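Local coordinates for mRNA export protein (Chaetomium thermophilum, PDB 4WPM) that probably takes part in exporting mRNA from the nucleus to the cytoplasm as a Mex67 (NXF-family) export factor, represented here by its RNA recognition motif (RRM) domain, at residues 25-29 with 30-34; 42-45 with 46-49; 60-64 with 65-69. One frame throughout, in Å; residues are numbered along the deposited sequence.

Contact 1: 25-29 with 30-34; sequences LGLKN and SKAAS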
loop_
_atom_site.group_PDB
_atom_site.type_symbol
_atom_site.label_atom_id
_atom_site.label_comp_id
_atom_site.label_asym_id
_atom_site.label_seq_id
_atom_site.Cartn_x
_atom_site.Cartn_y
_atom_site.Cartn_z
ATOM N N LEU A 25 -0.324 6.454 2.736
ATOM C CA LEU A 25 -1.062 5.873 1.621
ATOM C C LEU A 25 -1.950 6.923 0.961
ATOM O O LEU A 25 -2.526 7.767 1.647
ATOM C CB LEU A 25 -1.910 4.696 2.107
ATOM C CG LEU A 25 -2.564 3.801 1.054
ATOM C CD1 LEU A 25 -1.532 3.158 0.137
ATOM C CD2 LEU A 25 -3.411 2.743 1.742
ATOM N N GLY A 26 -2.056 6.865 -0.364
ATOM C CA GLY A 26 -2.957 7.735 -1.104
ATOM C C GLY A 26 -2.277 8.677 -2.081
ATOM O O GLY A 26 -2.949 9.418 -2.798
ATOM N N LEU A 27 -0.948 8.658 -2.117
ATOM C CA LEU A 27 -0.205 9.527 -3.025
ATOM C C LEU A 27 -0.423 9.104 -4.474
ATOM O O LEU A 27 -0.457 9.939 -5.375
ATOM C CB LEU A 27 1.290 9.514 -2.695
ATOM C CG LEU A 27 2.163 10.449 -3.538
ATOM C CD1 LEU A 27 1.780 11.907 -3.319
ATOM C CD2 LEU A 27 3.637 10.235 -3.235
ATOM N N LYS A 28 -0.568 7.800 -4.687
ATOM C CA LYS A 28 -0.762 7.251 -6.024
ATOM C C LYS A 28 -2.082 7.721 -6.627
ATOM O O LYS A 28 -2.190 7.907 -7.839
ATOM C CB LYS A 28 -0.728 5.722 -5.975
ATOM C CG LYS A 28 -0.508 5.053 -7.320
ATOM C CD LYS A 28 -0.807 3.565 -7.239
ATOM C CE LYS A 28 -0.263 2.811 -8.439
ATOM N NZ LYS A 28 -0.668 1.378 -8.418
ATOM N N ASN A 29 -3.081 7.910 -5.771
ATOM C CA ASN A 29 -4.398 8.356 -6.209
ATOM C C ASN A 29 -4.451 9.864 -6.438
ATOM O O ASN A 29 -5.430 10.384 -6.975
ATOM C CB ASN A 29 -5.458 7.956 -5.182
ATOM C CG ASN A 29 -5.357 6.499 -4.777
ATOM O OD1 ASN A 29 -5.306 6.175 -3.590
ATOM N ND2 ASN A 29 -5.327 5.610 -5.763
ATOM N N SER A 30 -3.396 10.561 -6.029
ATOM C CA SER A 30 -3.373 12.016 -6.081
ATOM C C SER A 30 -2.891 12.534 -7.433
ATOM O O SER A 30 -2.384 11.775 -8.258
ATOM C CB SER A 30 -2.479 12.562 -4.968
ATOM O OG SER A 30 -1.142 12.712 -5.412
ATOM N N LYS A 31 -3.055 13.836 -7.647
ATOM C CA LYS A 31 -2.611 14.479 -8.878
ATOM C C LYS A 31 -1.090 14.581 -8.939
ATOM O O LYS A 31 -0.507 14.669 -10.019
ATOM C CB LYS A 31 -3.233 15.870 -9.003
ATOM C CG LYS A 31 -4.643 15.859 -9.569
ATOM C CD LYS A 31 -5.547 16.825 -8.827
ATOM C CE LYS A 31 -6.891 16.974 -9.518
ATOM N NZ LYS A 31 -7.322 18.397 -9.594
ATOM N N ALA A 32 -0.453 14.575 -7.772
ATOM C CA ALA A 32 0.998 14.693 -7.693
ATOM C C ALA A 32 1.694 13.424 -8.179
ATOM O O ALA A 32 2.904 13.421 -8.398
ATOM C CB ALA A 32 1.421 15.011 -6.268
ATOM N N ALA A 33 0.929 12.348 -8.342
ATOM C CA ALA A 33 1.491 11.059 -8.734
ATOM C C ALA A 33 2.168 11.131 -10.098
ATOM O O ALA A 33 3.136 10.415 -10.360
ATOM C CB ALA A 33 0.404 9.998 -8.745
ATOM N N SER A 34 1.656 12.000 -10.964
ATOM C CA SER A 34 2.171 12.128 -12.323
ATOM C C SER A 34 3.487 12.901 -12.370
ATOM O O SER A 34 4.077 13.063 -13.438
ATOM C CB SER A 34 1.137 12.814 -13.218
ATOM O OG SER A 34 0.801 14.096 -12.718
HETATM O O HOH W 1 -4.080 10.045 -9.668
#

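Contact 2: 42-45 with 46-49; sequences SLLD and FLER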
loop_
_atom_site.group_PDB
_atom_site.type_symbol
_atom_site.label_atom_id
_atom_site.label_comp_id
_atom_site.label_asym_id
_atom_site.label_seq_id
_atom_site.Cartn_x
_atom_site.Cartn_y
_atom_site.Cartn_z
ATOM N N SER A 42 6.732 17.100 -3.376
ATOM C CA SER A 42 5.578 17.970 -3.182
ATOM C C SER A 42 4.765 17.535 -1.964
ATOM O O SER A 42 4.203 18.368 -1.253
ATOM C CB SER A 42 4.696 17.977 -4.431
ATOM O OG SER A 42 4.103 16.708 -4.649
ATOM N N LEU A 43 4.709 16.227 -1.730
ATOM C CA LEU A 43 4.000 15.683 -0.577
ATOM C C LEU A 43 4.683 16.071 0.730
ATOM O O LEU A 43 4.036 16.566 1.650
ATOM C CB LEU A 43 3.895 14.158 -0.680
ATOM C CG LEU A 43 3.388 13.419 0.562
ATOM C CD1 LEU A 43 1.946 13.794 0.864
ATOM C CD2 LEU A 43 3.527 11.917 0.384
ATOM N N LEU A 44 5.990 15.837 0.811
ATOM C CA LEU A 44 6.735 16.149 2.025
ATOM C C LEU A 44 6.697 17.645 2.295
ATOM O O LEU A 44 6.620 18.074 3.444
ATOM C CB LEU A 44 8.183 15.663 1.920
ATOM C CG LEU A 44 8.382 14.178 1.595
ATOM C CD1 LEU A 44 9.815 13.756 1.892
ATOM C CD2 LEU A 44 7.388 13.290 2.334
ATOM N N ASP A 45 6.743 18.438 1.230
ATOM C CA ASP A 45 6.633 19.884 1.358
ATOM C C ASP A 45 5.276 20.249 1.947
ATOM O O ASP A 45 5.177 21.123 2.807
ATOM C CB ASP A 45 6.826 20.564 0.001
ATOM C CG ASP A 45 6.751 22.075 0.090
ATOM O OD1 ASP A 45 7.777 22.704 0.419
ATOM O OD2 ASP A 45 5.664 22.633 -0.170
ATOM N N PHE A 46 4.233 19.568 1.482
ATOM C CA PHE A 46 2.881 19.792 1.981
ATOM C C PHE A 46 2.751 19.412 3.453
ATOM O O PHE A 46 2.116 20.123 4.232
ATOM C CB PHE A 46 1.871 19.001 1.146
ATOM C CG PHE A 46 0.538 18.824 1.814
ATOM C CD1 PHE A 46 -0.378 19.861 1.851
ATOM C CD2 PHE A 46 0.200 17.617 2.404
ATOM C CE1 PHE A 46 -1.606 19.699 2.463
ATOM C CE2 PHE A 46 -1.026 17.449 3.020
ATOM C CZ PHE A 46 -1.930 18.491 3.049
ATOM N N LEU A 47 3.355 18.289 3.831
ATOM C CA LEU A 47 3.294 17.810 5.208
ATOM C C LEU A 47 3.986 18.768 6.172
ATOM O O LEU A 47 3.497 19.012 7.275
ATOM C CB LEU A 47 3.928 16.421 5.320
ATOM C CG LEU A 47 3.199 15.275 4.614
ATOM C CD1 LEU A 47 4.043 14.010 4.648
ATOM C CD2 LEU A 47 1.837 15.025 5.243
ATOM N N GLU A 48 5.127 19.306 5.752
ATOM C CA GLU A 48 5.881 20.239 6.578
ATOM C C GLU A 48 5.088 21.512 6.865
ATOM O O GLU A 48 5.061 21.993 7.998
ATOM C CB GLU A 48 7.208 20.594 5.900
ATOM C CG GLU A 48 8.210 19.448 5.867
ATOM C CD GLU A 48 9.454 19.774 5.060
ATOM O OE1 GLU A 48 9.381 20.654 4.176
ATOM O OE2 GLU A 48 10.505 19.146 5.309
ATOM N N ARG A 49 4.446 22.053 5.835
ATOM C CA ARG A 49 3.676 23.285 5.974
ATOM C C ARG A 49 2.407 23.068 6.797
ATOM O O ARG A 49 2.041 23.908 7.619
ATOM C CB ARG A 49 3.314 23.846 4.597
ATOM C CG ARG A 49 4.521 24.231 3.755
ATOM C CD ARG A 49 4.113 24.809 2.411
ATOM N NE ARG A 49 3.461 23.815 1.557
ATOM C CZ ARG A 49 2.197 23.882 1.135
ATOM N NH1 ARG A 49 1.709 22.919 0.367
ATOM N NH2 ARG A 49 1.413 24.905 1.466
HETATM O O HOH W 2 3.247 21.332 -1.946
#

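Contact 3: 60-64 with 65-69; sequences GIIDG and DYVWL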
loop_
_atom_site.group_PDB
_atom_site.type_symbol
_atom_site.label_atom_id
_atom_site.label_comp_id
_atom_site.label_asym_id
_atom_site.label_seq_id
_atom_site.Cartn_x
_atom_site.Cartn_y
_atom_site.Cartn_z
ATOM N N GLY A 60 13.026 9.816 3.226
ATOM C CA GLY A 60 11.774 9.286 2.724
ATOM C C GLY A 60 11.937 8.556 1.404
ATOM O O GLY A 60 12.873 8.826 0.651
ATOM N N ILE A 61 11.020 7.636 1.120
ATOM C CA ILE A 61 11.043 6.866 -0.124
ATOM C C ILE A 61 9.639 6.462 -0.573
ATOM O O ILE A 61 8.707 6.434 0.231
ATOM C CB ILE A 61 11.900 5.586 0.004
ATOM C CG1 ILE A 61 11.417 4.734 1.179
ATOM C CG2 ILE A 61 13.368 5.929 0.202
ATOM C CD1 ILE A 61 11.857 3.298 1.103
ATOM N N ILE A 62 9.501 6.159 -1.862
ATOM C CA ILE A 62 8.260 5.612 -2.403
ATOM C C ILE A 62 8.467 4.134 -2.716
ATOM O O ILE A 62 9.267 3.784 -3.586
ATOM C CB ILE A 62 7.794 6.347 -3.681
ATOM C CG1 ILE A 62 7.363 7.778 -3.353
ATOM C CG2 ILE A 62 6.621 5.610 -4.326
ATOM C CD1 ILE A 62 7.112 8.653 -4.572
ATOM N N ASP A 63 7.749 3.276 -1.997
ATOM C CA ASP A 63 7.772 1.840 -2.254
ATOM C C ASP A 63 6.351 1.312 -2.404
ATOM O O ASP A 63 5.566 1.338 -1.455
ATOM C CB ASP A 63 8.494 1.101 -1.126
ATOM C CG ASP A 63 8.751 -0.356 -1.457
ATOM O OD1 ASP A 63 9.786 -0.649 -2.091
ATOM O OD2 ASP A 63 7.918 -1.208 -1.082
ATOM N N GLY A 64 6.026 0.830 -3.598
ATOM C CA GLY A 64 4.671 0.412 -3.900
ATOM C C GLY A 64 3.742 1.608 -3.888
ATOM O O GLY A 64 4.054 2.650 -4.466
ATOM N N ASP A 65 2.600 1.459 -3.225
ATOM C CA ASP A 65 1.632 2.544 -3.108
ATOM C C ASP A 65 1.929 3.409 -1.886
ATOM O O ASP A 65 1.269 4.425 -1.663
ATOM C CB ASP A 65 0.208 1.993 -3.019
ATOM C CG ASP A 65 -0.167 1.143 -4.215
ATOM O OD1 ASP A 65 0.544 1.208 -5.241
ATOM O OD2 ASP A 65 -1.180 0.418 -4.133
ATOM N N TYR A 66 2.926 3.006 -1.101
ATOM C CA TYR A 66 3.221 3.671 0.162
ATOM C C TYR A 66 4.380 4.653 0.063
ATOM O O TYR A 66 5.286 4.489 -0.756
ATOM C CB TYR A 66 3.547 2.636 1.241
ATOM C CG TYR A 66 2.351 1.881 1.767
ATOM C CD1 TYR A 66 1.506 2.454 2.708
ATOM C CD2 TYR A 66 2.071 0.593 1.334
ATOM C CE1 TYR A 66 0.413 1.768 3.197
ATOM C CE2 TYR A 66 0.979 -0.102 1.818
ATOM C CZ TYR A 66 0.153 0.491 2.750
ATOM O OH TYR A 66 -0.936 -0.194 3.237
ATOM N N VAL A 67 4.331 5.676 0.911
ATOM C CA VAL A 67 5.469 6.550 1.156
ATOM C C VAL A 67 5.972 6.304 2.573
ATOM O O VAL A 67 5.201 6.373 3.532
ATOM C CB VAL A 67 5.107 8.040 0.979
ATOM C CG1 VAL A 67 6.276 8.937 1.384
ATOM C CG2 VAL A 67 4.688 8.324 -0.450
ATOM N N TRP A 68 7.264 6.018 2.698
ATOM C CA TRP A 68 7.870 5.721 3.989
ATOM C C TRP A 68 8.665 6.926 4.468
ATOM O O TRP A 68 9.387 7.538 3.686
ATOM C CB TRP A 68 8.779 4.493 3.895
ATOM C CG TRP A 68 8.072 3.240 3.474
ATOM C CD1 TRP A 68 7.601 2.939 2.229
ATOM C CD2 TRP A 68 7.769 2.108 4.300
ATOM N NE1 TRP A 68 7.017 1.696 2.231
ATOM C CE2 TRP A 68 7.108 1.165 3.490
ATOM C CE3 TRP A 68 7.991 1.805 5.647
ATOM C CZ2 TRP A 68 6.666 -0.062 3.982
ATOM C CZ3 TRP A 68 7.550 0.587 6.133
ATOM C CH2 TRP A 68 6.896 -0.332 5.303
ATOM N N LEU A 69 8.516 7.269 5.744
ATOM C CA LEU A 69 9.261 8.376 6.339
ATOM C C LEU A 69 9.859 7.962 7.675
ATOM O O LEU A 69 9.196 7.324 8.494
ATOM C CB LEU A 69 8.364 9.600 6.530
ATOM C CG LEU A 69 7.758 10.202 5.263
ATOM C CD1 LEU A 69 6.772 11.299 5.625
ATOM C CD2 LEU A 69 8.850 10.740 4.356
#

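Contact 1: 25-29 with 30-34
Leu27 and Ser30 are the ends of a type I beta turn in the loop that follows strand 20-25, closed by a hydrogen bond from Ser30 N to Leu27 O (3.1 Å), and the chain then runs into a short 3-10 segment at 32-34. The same carbonyl takes a second bond, from the Ser30 hydroxyl, with OG 2.9 Å from Leu27 O. The two donors arrive from different directions: Ser30 N stands well above the carbonyl plane, 70° out of it, while OG is tilted from that plane by 19°. Ser30 OG also accepts a weak bond from Ala32 N, so one hydroxyl links the turn to the start of the 3-10 segment. With CG anti to the backbone N (chi1 -177°), the Leu27 side chain runs beside its own carbonyl and brings CD1 to 3.7 Å from Ser30 OG and against the methyl of Ala32. Ala33 points its CB back at the turn, 3.5 Å from both Leu27 O and Lys28 O. A water donates to Ser30 O at 2.8 Å and, weakly, to Lys28 O, bridging the two carbonyls. Further along, the Ser34 hydroxyl bonds to Lys31 O. The extended side chain of Lys28 leaves the turn, and its NZ bonds to the backbone O of Glu96 of the second subunit. Gly26 follows the strand at backbone angles where a CB would be jammed against Leu25 O. Buried Ser30 thus spends both its N-H and its hydroxyl on one carbonyl, which ties the rotation of its side chain to the turn.

Contact 2: 42-45 with 46-49
Residues 42-49 are two consecutive turns of helix 40-51, joined by four i to i+4 backbone hydrogen bonds, from Phe46 N to Ser42 O through Arg49 N to Asp45 O. On the outer side, Asp45 and Arg49 form an i to i+4 salt bridge in which OD2 lies 3.0 Å from NE. Arg49 meets this oxygen from above the carboxylate plane, 45° out of it, and a bend at chi3 (-66°) turns its guanidinium back along the helix to do so. A water completes the group, donating to Ser42 O and Asp45 OD2 and accepting from Arg49 NH1. That NH1 also lies in plane at the edge of the Phe46 ring. Glu48 OE1 comes within 4.6 Å of Asp45 OD1, a like charge that the arginine may help offset, while Glu48 OE2 bonds to Leu57 N. On the inner side, Leu47 CD1 is shared by two leucines of the preceding turn, 4.2 Å from Leu43 CG and 4.1 Å from Leu44 CD2. These three leucines turn the helix's apolar face to strand 66-71, against Val67 and Leu69, whereas Phe46 and Ser42 meet Tyr87 of the short strand 86-87.

Contact 3: 60-64 with 65-69
Ile61 and Trp68 form a hydrogen-bonded antiparallel pair, with Trp68 N 2.9 Å from Ile61 O and Ile61 N 3.0 Å from Trp68 O, both donors in the carbonyl plane. Asp63 and Tyr66 make the next such pair and close a type II' turn through Gly64 and Asp65; here Tyr66 N reaches Asp63 O from above the carbonyl plane, 45° out of it. Gly64 has the positive phi this turn requires (66°). Asp65 OD2 bonds to Glu96 N of the second subunit. On the face of Ile61, Asp63, Tyr66 and Trp68, Ile61 CG1 packs 3.8 Å from Trp68 CB. With Trp68 CG beside the backbone N (chi1 -61°), the indole stands off this face with its pyrrole edge turned to the hairpin turn, NE1 3.7 Å from Asp63 CB; Asp63 O lies in plane at the ring edge, but 4.0 Å from NE1, and this buried N-H has no partner in the model. On the other face Ile62 CG1 meets Val67 CG2 at 4.0 Å, and Leu69 CD2 rests on Gly60 CA, 3.7 Å away, where glycine has no side chain to obstruct it. Val67 and Leu69 continue into the core under helix 40-51. The arrangement is the beta2-beta3 hairpin of the RRM fold.

Overall arrangement
From the N terminus the three contacts follow in series, none enclosing another, all within the RNA recognition motif. Contact 1 shapes the start of the loop from strand 20-25 to helix 40-51, contact 2 lies within that helix, and contact 3 closes the hairpin of strands 59-63 and 66-71, so together they sample the beta1-alpha1-beta2-beta3 part of the fold. Their apolar side chains meet in the core, where Leu27 of contact 1 reaches both Leu43 of contact 2 and Val67 of contact 3, which also touch each other. Contacts 1 and 3 both reach the second subunit, placing the post-strand turn and the hairpin turn together at the interface with that subunit of the assembly.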